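Local coordinates for protein FMN-dependent NADH-azoreductase 1 (Bacillus anthracis, PDB 3U7I) that probably uses FMN and NADH to reduce electrophilic quinones and to split the azo bond of aromatic azo compounds into the corresponding amines, at residues C[6-11]-C[114-119]; C[11-16]-C[21-26]; C[25-30]-C[97-102]; C[185-190]-C[196-201]. All blocks are in the same frame, centred on the assembly; numbering follows the deposited sequence.

In the fold
All four contacts belong to one flavodoxin-like fold, in which helices pack on both faces of a parallel sheet. Interactions 1 and 3 lie in its apolar core. They meet where strands 6-11 and 97-103 pair, with I10 N 2.7 Å from V99 O, and they bring in helices 111-120 and 22-37. Interaction 2 follows strand 6-11 into the loop before helix 22-37; it is more polar and holds the predicted FMN-binding residues S21, V22 and S23. Interaction 4 lies farther out, at the edge strand 181-187, where a valine meets mostly backbone. It touches interaction 2 through V22. Interactions 1 and 2 also reach the second subunit.

Interaction 1. Residues C[6-11]-C[114-119]; sequences KTLIIN and KDYMDN
Y116 of the helix and I10 of the strand bury the most surface here. L8 adds a smaller share. Y116 and I10 cross at about a right angle. I10 CG2 sits over one face of the ring, shifted toward its rim. It is 4.2 Å from the ring centroid and 15° off the normal, a CH-pi contact. The other branch of I10 reaches farther along the ring: I10 CD1 is 3.8 Å from Y116 CE2. CG1 of I10 stands 3.8 Å from Y116 OH. L8 and Y116 come from opposite directions, and L8 touches the hydroxyl end, with L8 CD2 3.5 Å from Y116 OH. With CG anti to the backbone N (chi1 -175°), Y116 extends its ring from the helix toward the sheet.

This is a helix packed on the parallel sheet of a flavodoxin-like fold. Strand 6-11 is an inner strand, and helix 111-120 follows strand 97-103. I88 and F92 of helix 76-94 also touch Y116, as does I47 of strand 43-48. On the other sides of the helix K114, D115, D118 and N119 are polar, while M117, a selenomethionine, packs on helix 165-177. K114 NZ forms a salt bridge with D118 OD1 at 3.0 Å. N119 ND2 donates to D115 O at 2.7 Å, from above the carbonyl plane. K114, D115 and D118 also bond to the second subunit, so the helix joins the sheet core to the dimer interface.

No hydrogen bond crosses between the strand and the helix. Dispersion and exclusion of water therefore probably supply most of the attraction, with the aromatic face adding a weak CH-pi term.

Interaction 2. Residues C[11-16]-C[21-26]; sequences NAHPKV and SVSIKV
I24 reaches over the imidazole of H13, and the two side chains cross at about a right angle. I24 CD1 lies over one face of the ring, toward the rim. It is 4.0 Å from the ring centroid and 18° off the normal, a CH-pi contact. The same methyl comes 3.6 Å from V16 O. S23 meets the ring differently: its OG lies in the ring plane at the edge, 3.1 Å from H13 CD2. The S23 hydroxyl is placed there by a chi1 of 63°, between the backbone N and the carbonyl carbon. S23 OG is buried and has no hydrogen-bond partner in the model. S21 approaches obliquely, with S21 OG 3.3 Å from H13 NE2.

This loop joins the first strand of the flavodoxin-like fold to helix 22-37. S21 holds the N-cap position, but its side chain makes no capping bond. In this fold the corresponding loop holds the FMN phosphate, consistent with the predicted FMN-binding role of S21, V22 and S23.

Bonds within the loop fix the ring. H13 ND1 accepts from K15 N at 3.1 Å, close to the ring plane, with an N-H...acceptor angle of 166°. Residues H13 to V16 form a type I beta turn. N11 OD1 accepts from H13 N at 3.0 Å to make an Asx turn, while N11 ND2 donates to V16 O at 2.6 Å. K15 passes S21 with its aliphatic chain; its NZ forms a salt bridge with E66 of the second subunit.

Interaction 3. Residues C[25-30]-C[97-102]; sequences KVFKHF and TYVIVL
F27 lays the root of its ring against V101. V101 CG2 is 3.8 Å from F27 CG and equally close to F27 CD1. It comes in obliquely to the ring, although the two side chains as a whole cross at about a right angle. This is a helix-on-sheet contact of the flavodoxin-like fold: helix 22-37 covers one face of the parallel sheet at strand 97-103. The short helix and strand segments run nearly antiparallel, at 156°, with their axes 9.5 Å apart at closest approach.

F30, one turn along the helix from F27, reaches V99, two residues back along the strand from V101. Both phenylalanines hold CG anti to the backbone N, with chi1 160° at F27. This sends both rings from the helix toward the strand. V99 meets F27 more loosely: V99 CG1 is 4.4 Å from F27 CD1. The two valines have their CB on the same side of the strand. I100, between them, has its CB on the other side and touches I10.

No hydrogen bond links the two segments. All four touching residues are buried, and apolar groups make the whole contact. Neighbouring strands widen it. I9 touches both F27 and V99, and L145 touches F30. V206 of helix 195-214 also packs on F30, so the contact continues into a neighbouring helix. V101 lies close to S23, a predicted FMN-binding residue, so this end of the contact is probably near the cofactor site. At the other end, V99 CG2 stands 3.7 Å from F30 CE2 and 4.0 Å from F30 CZ.

Interaction 4. Residues C[185-190]-C[196-201]; sequences VRAQGT and TEVLQN
V198 is the helix residue that makes every close contact with 185-190. Its two methyls divide the work. CG1 faces A187 and T190. V198 CG1 is 4.0 Å from A187 CB, 3.9 Å from the backbone carbon A187 C and 4.0 Å from T190 CG2. It also meets A187 O. The other methyl meets the next two carbonyls: V198 CG2 is 3.9 Å from Q188 O and 4.0 Å from G189 O. V198 has CG1 anti to the backbone N (chi1 180°), which leaves CG2 beside that N and turned to these two carbonyls. T190 crosses V198 at about a right angle and touches it with CG2.

The backbone that V198 packs against bends where the edge strand gives way to a loop. A187 is the centre of an inverse gamma turn, and G189 takes a positive phi of 74°. Farther out, several bonds fix this bend. A187 pairs through its backbone with Q148 and S150, and G189 with G152. The CB of Q188 points away from the helix; its amide is bonded to T155 OG1 and Y154 N. T190 OG1 bonds weakly to S150 O.

This is the last strand-to-helix connection of the flavodoxin-like fold, from edge strand 181-187 to helix 195-214. A187 and T190 also touch V22, a predicted FMN-binding residue. No hydrogen bond joins the two segments, so the contact rests on van der Waals fit between the valine methyls, two small side chains and the curved backbone.

Interaction 1. Residues C[6-11]-C[114-119]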
loop_
_atom_site.group_PDB
_atom_site.type_symbol
_atom_site.label_atom_id
_atom_site.label_comp_id
_atom_site.label_asym_id
_atom_site.label_seq_id
_atom_site.Cartn_x
_atom_site.Cartn_y
_atom_site.Cartn_z
ATOM N N LYS C 6 3.294 9.229 25.812
ATOM C CA LYS C 6 2.081 9.265 25.027
ATOM C C LYS C 6 2.018 8.065 24.103
ATOM O O LYS C 6 3.006 7.757 23.434
ATOM C CB LYS C 6 2.043 10.548 24.187
ATOM C CG LYS C 6 0.760 10.683 23.362
ATOM C CD LYS C 6 0.863 11.748 22.281
ATOM C CE LYS C 6 1.026 13.139 22.861
ATOM N NZ LYS C 6 0.713 14.173 21.827
ATOM N N THR C 7 0.863 7.399 24.064
ATOM C CA THR C 7 0.619 6.298 23.136
ATOM C C THR C 7 -0.289 6.787 22.026
ATOM O O THR C 7 -1.251 7.504 22.278
ATOM C CB THR C 7 -0.063 5.115 23.852
ATOM O OG1 THR C 7 0.739 4.708 24.961
ATOM C CG2 THR C 7 -0.251 3.922 22.910
ATOM N N LEU C 8 0.012 6.405 20.795
ATOM C CA LEU C 8 -0.822 6.821 19.680
ATOM C C LEU C 8 -1.439 5.612 18.982
ATOM O O LEU C 8 -0.731 4.712 18.530
ATOM C CB LEU C 8 -0.020 7.680 18.687
ATOM C CG LEU C 8 -0.684 8.125 17.376
ATOM C CD1 LEU C 8 -1.886 9.041 17.621
ATOM C CD2 LEU C 8 0.335 8.791 16.446
ATOM N N ILE C 9 -2.765 5.600 18.919
ATOM C CA ILE C 9 -3.495 4.571 18.184
ATOM C C ILE C 9 -3.641 5.015 16.732
ATOM O O ILE C 9 -4.198 6.083 16.455
ATOM C CB ILE C 9 -4.921 4.318 18.770
ATOM C CG1 ILE C 9 -4.908 4.323 20.307
ATOM C CG2 ILE C 9 -5.522 3.021 18.192
ATOM C CD1 ILE C 9 -3.925 3.349 20.914
ATOM N N ILE C 10 -3.122 4.199 15.819
ATOM C CA ILE C 10 -3.312 4.408 14.388
ATOM C C ILE C 10 -4.278 3.342 13.872
ATOM O O ILE C 10 -3.892 2.193 13.629
ATOM C CB ILE C 10 -1.986 4.339 13.614
ATOM C CG1 ILE C 10 -0.988 5.356 14.172
ATOM C CG2 ILE C 10 -2.228 4.550 12.115
ATOM C CD1 ILE C 10 0.467 4.926 14.020
ATOM N N ASN C 11 -5.543 3.730 13.752
ATOM C CA ASN C 11 -6.603 2.815 13.357
ATOM C C ASN C 11 -6.799 2.796 11.835
ATOM O O ASN C 11 -7.351 3.736 11.259
ATOM C CB ASN C 11 -7.898 3.204 14.069
ATOM C CG ASN C 11 -9.070 2.330 13.677
ATOM O OD1 ASN C 11 -8.927 1.371 12.909
ATOM N ND2 ASN C 11 -10.244 2.648 14.222
ATOM N N LYS C 114 -1.050 3.690 3.736
ATOM C CA LYS C 114 -0.025 4.233 2.843
ATOM C C LYS C 114 -0.037 5.763 2.875
ATOM O O LYS C 114 1.021 6.381 2.999
ATOM C CB LYS C 114 -0.192 3.724 1.406
ATOM C CG LYS C 114 0.904 4.213 0.451
ATOM C CD LYS C 114 2.298 4.067 1.079
ATOM C CE LYS C 114 3.446 4.227 0.058
ATOM N NZ LYS C 114 3.414 5.495 -0.721
ATOM N N ASP C 115 -1.220 6.377 2.775
ATOM C CA ASP C 115 -1.332 7.832 2.881
ATOM C C ASP C 115 -0.752 8.316 4.209
ATOM O O ASP C 115 -0.089 9.358 4.264
ATOM C CB ASP C 115 -2.784 8.297 2.798
ATOM C CG ASP C 115 -3.355 8.171 1.415
ATOM O OD1 ASP C 115 -2.569 8.105 0.448
ATOM O OD2 ASP C 115 -4.595 8.160 1.296
ATOM N N TYR C 116 -1.021 7.570 5.277
ATOM C CA TYR C 116 -0.492 7.944 6.588
ATOM C C TYR C 116 1.037 7.861 6.586
ATOM O O TYR C 116 1.711 8.752 7.112
ATOM C CB TYR C 116 -1.091 7.075 7.704
ATOM C CG TYR C 116 -0.661 7.498 9.094
ATOM C CD1 TYR C 116 -1.266 8.577 9.737
ATOM C CD2 TYR C 116 0.356 6.823 9.759
ATOM C CE1 TYR C 116 -0.865 8.966 11.024
ATOM C CE2 TYR C 116 0.769 7.209 11.040
ATOM C CZ TYR C 116 0.158 8.268 11.664
ATOM O OH TYR C 116 0.576 8.633 12.933
HETATM N N MSE C 117 1.586 6.805 5.991
HETATM C CA MSE C 117 3.039 6.693 5.890
HETATM C C MSE C 117 3.581 7.901 5.137
HETATM O O MSE C 117 4.647 8.411 5.466
HETATM C CB MSE C 117 3.473 5.395 5.188
HETATM C CG MSE C 117 3.035 4.095 5.883
HETATM SE SE MSE C 117 3.656 3.960 7.717
HETATM C CE MSE C 117 5.580 4.131 7.374
ATOM N N ASP C 118 2.835 8.364 4.137
ATOM C CA ASP C 118 3.266 9.505 3.321
ATOM C C ASP C 118 3.271 10.833 4.109
ATOM O O ASP C 118 3.941 11.801 3.718
ATOM C CB ASP C 118 2.423 9.630 2.037
ATOM C CG ASP C 118 2.656 8.486 1.060
ATOM O OD1 ASP C 118 3.709 7.800 1.153
ATOM O OD2 ASP C 118 1.772 8.266 0.191
ATOM N N ASN C 119 2.522 10.868 5.210
ATOM C CA ASN C 119 2.470 12.029 6.109
ATOM C C ASN C 119 3.597 12.044 7.150
ATOM O O ASN C 119 4.052 13.110 7.568
ATOM C CB ASN C 119 1.126 12.073 6.842
ATOM C CG ASN C 119 0.016 12.682 6.004
ATOM O OD1 ASN C 119 -0.323 13.853 6.175
ATOM N ND2 ASN C 119 -0.566 11.887 5.103
#

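Interaction 2. Residues C[11-16]-C[21-26]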
loop_
_atom_site.group_PDB
_atom_site.type_symbol
_atom_site.label_atom_id
_atom_site.label_comp_id
_atom_site.label_asym_id
_atom_site.label_seq_id
_atom_site.Cartn_x
_atom_site.Cartn_y
_atom_site.Cartn_z
ATOM N N ASN C 11 -5.543 3.730 13.752
ATOM C CA ASN C 11 -6.603 2.815 13.357
ATOM C C ASN C 11 -6.799 2.796 11.835
ATOM O O ASN C 11 -7.351 3.736 11.259
ATOM C CB ASN C 11 -7.898 3.204 14.069
ATOM C CG ASN C 11 -9.070 2.330 13.677
ATOM O OD1 ASN C 11 -8.927 1.371 12.909
ATOM N ND2 ASN C 11 -10.244 2.648 14.222
ATOM N N ALA C 12 -6.348 1.725 11.191
ATOM C CA ALA C 12 -6.408 1.641 9.725
ATOM C C ALA C 12 -7.619 0.842 9.200
ATOM O O ALA C 12 -7.627 0.390 8.050
ATOM C CB ALA C 12 -5.104 1.069 9.172
ATOM N N HIS C 13 -8.636 0.668 10.040
ATOM C CA HIS C 13 -9.813 -0.105 9.658
ATOM C C HIS C 13 -10.876 0.780 9.006
ATOM O O HIS C 13 -11.316 1.747 9.600
ATOM C CB HIS C 13 -10.412 -0.816 10.874
ATOM C CG HIS C 13 -11.175 -2.056 10.520
ATOM N ND1 HIS C 13 -12.257 -2.044 9.666
ATOM C CD2 HIS C 13 -10.997 -3.348 10.885
ATOM C CE1 HIS C 13 -12.720 -3.274 9.526
ATOM N NE2 HIS C 13 -11.973 -4.084 10.254
ATOM N N PRO C 14 -11.294 0.442 7.773
ATOM C CA PRO C 14 -12.336 1.214 7.084
ATOM C C PRO C 14 -13.640 1.380 7.892
ATOM O O PRO C 14 -14.370 2.351 7.684
ATOM C CB PRO C 14 -12.592 0.388 5.811
ATOM C CG PRO C 14 -11.277 -0.299 5.549
ATOM C CD PRO C 14 -10.720 -0.616 6.920
ATOM N N LYS C 15 -13.939 0.448 8.794
ATOM C CA LYS C 15 -15.166 0.541 9.584
ATOM C C LYS C 15 -14.970 1.336 10.876
ATOM O O LYS C 15 -15.901 1.476 11.675
ATOM C CB LYS C 15 -15.719 -0.847 9.905
ATOM C CG LYS C 15 -16.231 -1.623 8.707
ATOM C CD LYS C 15 -17.131 -2.731 9.184
ATOM C CE LYS C 15 -17.586 -3.601 8.049
ATOM N NZ LYS C 15 -18.747 -4.431 8.477
ATOM N N VAL C 16 -13.750 1.832 11.078
ATOM C CA VAL C 16 -13.417 2.731 12.186
ATOM C C VAL C 16 -13.650 2.130 13.585
ATOM O O VAL C 16 -12.708 1.691 14.243
ATOM C CB VAL C 16 -14.157 4.094 12.049
ATOM C CG1 VAL C 16 -13.606 5.113 13.043
ATOM C CG2 VAL C 16 -14.041 4.619 10.619
ATOM N N SER C 21 -15.757 -6.118 14.143
ATOM C CA SER C 21 -14.499 -6.353 13.432
ATOM C C SER C 21 -13.510 -7.069 14.333
ATOM O O SER C 21 -13.233 -6.600 15.441
ATOM C CB SER C 21 -13.884 -5.031 12.972
ATOM O OG SER C 21 -14.745 -4.355 12.076
ATOM N N VAL C 22 -12.970 -8.192 13.856
ATOM C CA VAL C 22 -12.018 -8.979 14.649
ATOM C C VAL C 22 -10.840 -8.152 15.191
ATOM O O VAL C 22 -10.528 -8.214 16.385
ATOM C CB VAL C 22 -11.499 -10.206 13.883
ATOM C CG1 VAL C 22 -10.462 -10.942 14.717
ATOM C CG2 VAL C 22 -12.653 -11.135 13.539
ATOM N N SER C 23 -10.202 -7.374 14.317
ATOM C CA SER C 23 -9.092 -6.516 14.730
ATOM C C SER C 23 -9.533 -5.418 15.715
ATOM O O SER C 23 -8.787 -5.046 16.618
ATOM C CB SER C 23 -8.375 -5.912 13.518
ATOM O OG SER C 23 -9.232 -5.076 12.763
ATOM N N ILE C 24 -10.747 -4.908 15.548
ATOM C CA ILE C 24 -11.277 -3.907 16.474
ATOM C C ILE C 24 -11.600 -4.517 17.853
ATOM O O ILE C 24 -11.295 -3.913 18.878
ATOM C CB ILE C 24 -12.498 -3.162 15.876
ATOM C CG1 ILE C 24 -12.078 -2.387 14.615
ATOM C CG2 ILE C 24 -13.110 -2.226 16.903
ATOM C CD1 ILE C 24 -13.235 -1.863 13.762
ATOM N N LYS C 25 -12.194 -5.713 17.875
ATOM C CA LYS C 25 -12.406 -6.440 19.129
ATOM C C LYS C 25 -11.095 -6.680 19.857
ATOM O O LYS C 25 -10.994 -6.432 21.055
ATOM C CB LYS C 25 -13.098 -7.791 18.900
ATOM C CG LYS C 25 -14.596 -7.696 18.776
ATOM C CD LYS C 25 -15.261 -9.059 18.693
ATOM C CE LYS C 25 -16.682 -8.903 18.160
ATOM N NZ LYS C 25 -17.651 -9.889 18.726
ATOM N N VAL C 26 -10.095 -7.177 19.135
ATOM C CA VAL C 26 -8.794 -7.466 19.739
ATOM C C VAL C 26 -8.118 -6.192 20.267
ATOM O O VAL C 26 -7.532 -6.191 21.351
ATOM C CB VAL C 26 -7.870 -8.204 18.748
ATOM C CG1 VAL C 26 -6.503 -8.464 19.369
ATOM C CG2 VAL C 26 -8.519 -9.509 18.299
#

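Interaction 3. Residues C[25-30]-C[97-102]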
loop_
_atom_site.group_PDB
_atom_site.type_symbol
_atom_site.label_atom_id
_atom_site.label_comp_id
_atom_site.label_asym_id
_atom_site.label_seq_id
_atom_site.Cartn_x
_atom_site.Cartn_y
_atom_site.Cartn_z
ATOM N N LYS C 25 -12.194 -5.713 17.875
ATOM C CA LYS C 25 -12.406 -6.440 19.129
ATOM C C LYS C 25 -11.095 -6.680 19.857
ATOM O O LYS C 25 -10.994 -6.432 21.055
ATOM C CB LYS C 25 -13.098 -7.791 18.900
ATOM C CG LYS C 25 -14.596 -7.696 18.776
ATOM C CD LYS C 25 -15.261 -9.059 18.693
ATOM C CE LYS C 25 -16.682 -8.903 18.160
ATOM N NZ LYS C 25 -17.651 -9.889 18.726
ATOM N N VAL C 26 -10.095 -7.177 19.135
ATOM C CA VAL C 26 -8.794 -7.466 19.739
ATOM C C VAL C 26 -8.118 -6.192 20.267
ATOM O O VAL C 26 -7.532 -6.191 21.351
ATOM C CB VAL C 26 -7.870 -8.204 18.748
ATOM C CG1 VAL C 26 -6.503 -8.464 19.369
ATOM C CG2 VAL C 26 -8.519 -9.509 18.299
ATOM N N PHE C 27 -8.212 -5.109 19.497
ATOM C CA PHE C 27 -7.694 -3.809 19.920
ATOM C C PHE C 27 -8.375 -3.289 21.191
ATOM O O PHE C 27 -7.715 -2.774 22.099
ATOM C CB PHE C 27 -7.842 -2.766 18.802
ATOM C CG PHE C 27 -7.777 -1.350 19.302
ATOM C CD1 PHE C 27 -6.608 -0.860 19.867
ATOM C CD2 PHE C 27 -8.887 -0.520 19.234
ATOM C CE1 PHE C 27 -6.536 0.434 20.350
ATOM C CE2 PHE C 27 -8.823 0.783 19.711
ATOM C CZ PHE C 27 -7.643 1.257 20.274
ATOM N N LYS C 28 -9.700 -3.398 21.244
ATOM C CA LYS C 28 -10.441 -2.920 22.407
ATOM C C LYS C 28 -10.084 -3.728 23.659
ATOM O O LYS C 28 -10.002 -3.190 24.770
ATOM C CB LYS C 28 -11.945 -2.947 22.132
ATOM C CG LYS C 28 -12.398 -1.919 21.099
ATOM C CD LYS C 28 -13.643 -2.412 20.349
ATOM C CE LYS C 28 -14.788 -1.414 20.424
ATOM N NZ LYS C 28 -15.198 -1.171 21.840
ATOM N N HIS C 29 -9.842 -5.020 23.470
ATOM C CA HIS C 29 -9.366 -5.868 24.555
ATOM C C HIS C 29 -7.976 -5.403 24.999
ATOM O O HIS C 29 -7.718 -5.272 26.199
ATOM C CB HIS C 29 -9.331 -7.333 24.120
ATOM C CG HIS C 29 -9.133 -8.297 25.251
ATOM N ND1 HIS C 29 -10.152 -8.658 26.106
ATOM C CD2 HIS C 29 -8.034 -8.972 25.665
ATOM C CE1 HIS C 29 -9.687 -9.514 26.999
ATOM N NE2 HIS C 29 -8.403 -9.716 26.758
ATOM N N PHE C 30 -7.092 -5.150 24.029
ATOM C CA PHE C 30 -5.778 -4.583 24.320
ATOM C C PHE C 30 -5.891 -3.281 25.122
ATOM O O PHE C 30 -5.225 -3.117 26.150
ATOM C CB PHE C 30 -4.957 -4.333 23.042
ATOM C CG PHE C 30 -3.742 -3.461 23.271
ATOM C CD1 PHE C 30 -2.571 -3.996 23.794
ATOM C CD2 PHE C 30 -3.784 -2.099 22.997
ATOM C CE1 PHE C 30 -1.458 -3.188 24.022
ATOM C CE2 PHE C 30 -2.681 -1.287 23.231
ATOM C CZ PHE C 30 -1.515 -1.834 23.741
ATOM N N THR C 97 5.017 5.240 21.946
ATOM C CA THR C 97 4.372 3.935 21.796
ATOM C C THR C 97 3.299 4.038 20.707
ATOM O O THR C 97 2.450 4.940 20.738
ATOM C CB THR C 97 3.748 3.435 23.137
ATOM O OG1 THR C 97 4.760 3.350 24.153
ATOM C CG2 THR C 97 3.079 2.068 22.961
ATOM N N TYR C 98 3.350 3.132 19.731
ATOM C CA TYR C 98 2.422 3.169 18.604
ATOM C C TYR C 98 1.617 1.883 18.554
ATOM O O TYR C 98 2.162 0.801 18.776
ATOM C CB TYR C 98 3.176 3.332 17.277
ATOM C CG TYR C 98 4.065 4.556 17.219
ATOM C CD1 TYR C 98 3.530 5.817 16.935
ATOM C CD2 TYR C 98 5.439 4.456 17.449
ATOM C CE1 TYR C 98 4.339 6.948 16.891
ATOM C CE2 TYR C 98 6.257 5.574 17.407
ATOM C CZ TYR C 98 5.703 6.823 17.125
ATOM O OH TYR C 98 6.511 7.949 17.075
ATOM N N VAL C 99 0.322 1.995 18.270
ATOM C CA VAL C 99 -0.500 0.801 18.041
ATOM C C VAL C 99 -1.226 0.902 16.699
ATOM O O VAL C 99 -2.094 1.762 16.521
ATOM C CB VAL C 99 -1.522 0.543 19.188
ATOM C CG1 VAL C 99 -2.318 -0.749 18.924
ATOM C CG2 VAL C 99 -0.807 0.460 20.537
ATOM N N ILE C 100 -0.865 0.029 15.760
ATOM C CA ILE C 100 -1.523 -0.018 14.454
ATOM C C ILE C 100 -2.569 -1.133 14.390
ATOM O O ILE C 100 -2.275 -2.297 14.665
ATOM C CB ILE C 100 -0.500 -0.182 13.290
ATOM C CG1 ILE C 100 0.392 1.061 13.193
ATOM C CG2 ILE C 100 -1.231 -0.474 11.960
ATOM C CD1 ILE C 100 1.431 1.018 12.078
ATOM N N VAL C 101 -3.795 -0.757 14.033
ATOM C CA VAL C 101 -4.895 -1.710 13.878
ATOM C C VAL C 101 -5.312 -1.784 12.402
ATOM O O VAL C 101 -5.659 -0.772 11.792
ATOM C CB VAL C 101 -6.116 -1.320 14.763
ATOM C CG1 VAL C 101 -7.160 -2.447 14.809
ATOM C CG2 VAL C 101 -5.647 -0.934 16.183
ATOM N N LEU C 102 -5.271 -2.978 11.825
ATOM C CA LEU C 102 -5.650 -3.124 10.424
ATOM C C LEU C 102 -6.220 -4.489 10.116
ATOM O O LEU C 102 -5.831 -5.489 10.735
ATOM C CB LEU C 102 -4.450 -2.883 9.504
ATOM C CG LEU C 102 -3.377 -3.975 9.478
ATOM C CD1 LEU C 102 -2.519 -3.872 8.216
ATOM C CD2 LEU C 102 -2.525 -3.894 10.742
#

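Interaction 4. Residues C[185-190]-C[196-201]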
loop_
_atom_site.group_PDB
_atom_site.type_symbol
_atom_site.label_atom_id
_atom_site.label_comp_id
_atom_site.label_asym_id
_atom_site.label_seq_id
_atom_site.Cartn_x
_atom_site.Cartn_y
_atom_site.Cartn_z
ATOM N N VAL C 185 0.659 -8.867 16.510
ATOM C CA VAL C 185 -0.288 -9.885 16.926
ATOM C C VAL C 185 -1.181 -10.226 15.725
ATOM O O VAL C 185 -1.852 -9.354 15.166
ATOM C CB VAL C 185 -1.118 -9.418 18.128
ATOM C CG1 VAL C 185 -2.202 -10.445 18.464
ATOM C CG2 VAL C 185 -0.201 -9.163 19.345
ATOM N N ARG C 186 -1.156 -11.491 15.317
ATOM C CA ARG C 186 -1.922 -11.950 14.165
ATOM C C ARG C 186 -3.192 -12.683 14.584
ATOM O O ARG C 186 -3.151 -13.860 14.965
ATOM C CB ARG C 186 -1.069 -12.867 13.281
ATOM C CG ARG C 186 0.136 -12.193 12.649
ATOM C CD ARG C 186 0.837 -13.129 11.668
ATOM N NE ARG C 186 1.998 -12.490 11.052
ATOM C CZ ARG C 186 3.170 -12.335 11.658
ATOM N NH1 ARG C 186 3.347 -12.765 12.901
ATOM N NH2 ARG C 186 4.168 -11.747 11.021
ATOM N N ALA C 187 -4.322 -11.984 14.512
ATOM C CA ALA C 187 -5.614 -12.625 14.694
ATOM C C ALA C 187 -5.961 -13.266 13.355
ATOM O O ALA C 187 -6.865 -12.815 12.648
ATOM C CB ALA C 187 -6.658 -11.611 15.093
ATOM N N GLN C 188 -5.224 -14.320 13.020
ATOM C CA GLN C 188 -5.255 -14.908 11.689
ATOM C C GLN C 188 -6.181 -16.117 11.596
ATOM O O GLN C 188 -6.579 -16.697 12.611
ATOM C CB GLN C 188 -3.842 -15.325 11.288
ATOM C CG GLN C 188 -3.182 -16.248 12.306
ATOM C CD GLN C 188 -1.766 -16.627 11.920
ATOM O OE1 GLN C 188 -1.230 -16.127 10.931
ATOM N NE2 GLN C 188 -1.154 -17.517 12.697
ATOM N N GLY C 189 -6.507 -16.498 10.362
ATOM C CA GLY C 189 -7.341 -17.655 10.106
ATOM C C GLY C 189 -8.812 -17.447 10.420
ATOM O O GLY C 189 -9.494 -18.390 10.805
ATOM N N THR C 190 -9.312 -16.225 10.246
ATOM C CA THR C 190 -10.732 -15.956 10.495
ATOM C C THR C 190 -11.649 -16.641 9.460
ATOM O O THR C 190 -12.871 -16.717 9.648
ATOM C CB THR C 190 -11.045 -14.430 10.571
ATOM O OG1 THR C 190 -10.900 -13.826 9.274
ATOM C CG2 THR C 190 -10.127 -13.733 11.578
ATOM N N THR C 196 -14.297 -18.018 18.075
ATOM C CA THR C 196 -13.978 -17.893 19.490
ATOM C C THR C 196 -12.523 -18.285 19.754
ATOM O O THR C 196 -11.897 -17.767 20.682
ATOM C CB THR C 196 -14.929 -18.737 20.360
ATOM O OG1 THR C 196 -16.284 -18.379 20.061
ATOM C CG2 THR C 196 -14.663 -18.492 21.828
ATOM N N GLU C 197 -11.991 -19.189 18.931
ATOM C CA GLU C 197 -10.586 -19.588 19.011
ATOM C C GLU C 197 -9.680 -18.437 18.582
ATOM O O GLU C 197 -8.682 -18.141 19.243
ATOM C CB GLU C 197 -10.308 -20.810 18.129
ATOM C CG GLU C 197 -8.826 -21.200 18.070
ATOM C CD GLU C 197 -8.447 -21.972 16.801
ATOM O OE1 GLU C 197 -9.264 -22.795 16.318
ATOM O OE2 GLU C 197 -7.325 -21.753 16.288
ATOM N N VAL C 198 -10.029 -17.789 17.473
ATOM C CA VAL C 198 -9.265 -16.635 17.001
ATOM C C VAL C 198 -9.241 -15.547 18.069
ATOM O O VAL C 198 -8.171 -15.098 18.486
ATOM C CB VAL C 198 -9.839 -16.050 15.684
ATOM C CG1 VAL C 198 -9.023 -14.854 15.227
ATOM C CG2 VAL C 198 -9.869 -17.106 14.603
ATOM N N LEU C 199 -10.426 -15.127 18.507
ATOM C CA LEU C 199 -10.548 -14.042 19.475
ATOM C C LEU C 199 -9.776 -14.330 20.754
ATOM O O LEU C 199 -9.034 -13.476 21.235
ATOM C CB LEU C 199 -12.021 -13.750 19.781
ATOM C CG LEU C 199 -12.758 -12.928 18.718
ATOM C CD1 LEU C 199 -14.244 -12.859 19.025
ATOM C CD2 LEU C 199 -12.173 -11.524 18.610
ATOM N N GLN C 200 -9.942 -15.536 21.295
ATOM C CA GLN C 200 -9.322 -15.903 22.571
ATOM C C GLN C 200 -7.798 -16.007 22.500
ATOM O O GLN C 200 -7.101 -15.625 23.445
ATOM C CB GLN C 200 -9.931 -17.195 23.126
ATOM C CG GLN C 200 -11.405 -17.074 23.503
ATOM C CD GLN C 200 -11.668 -15.979 24.534
ATOM O OE1 GLN C 200 -10.851 -15.733 25.430
ATOM N NE2 GLN C 200 -12.814 -15.310 24.407
ATOM N N ASN C 201 -7.280 -16.522 21.390
ATOM C CA ASN C 201 -5.834 -16.579 21.208
ATOM C C ASN C 201 -5.211 -15.186 21.090
ATOM O O ASN C 201 -4.155 -14.919 21.666
ATOM C CB ASN C 201 -5.475 -17.440 19.999
ATOM C CG ASN C 201 -5.582 -18.925 20.293
ATOM O OD1 ASN C 201 -5.188 -19.385 21.368
ATOM N ND2 ASN C 201 -6.122 -19.684 19.340
#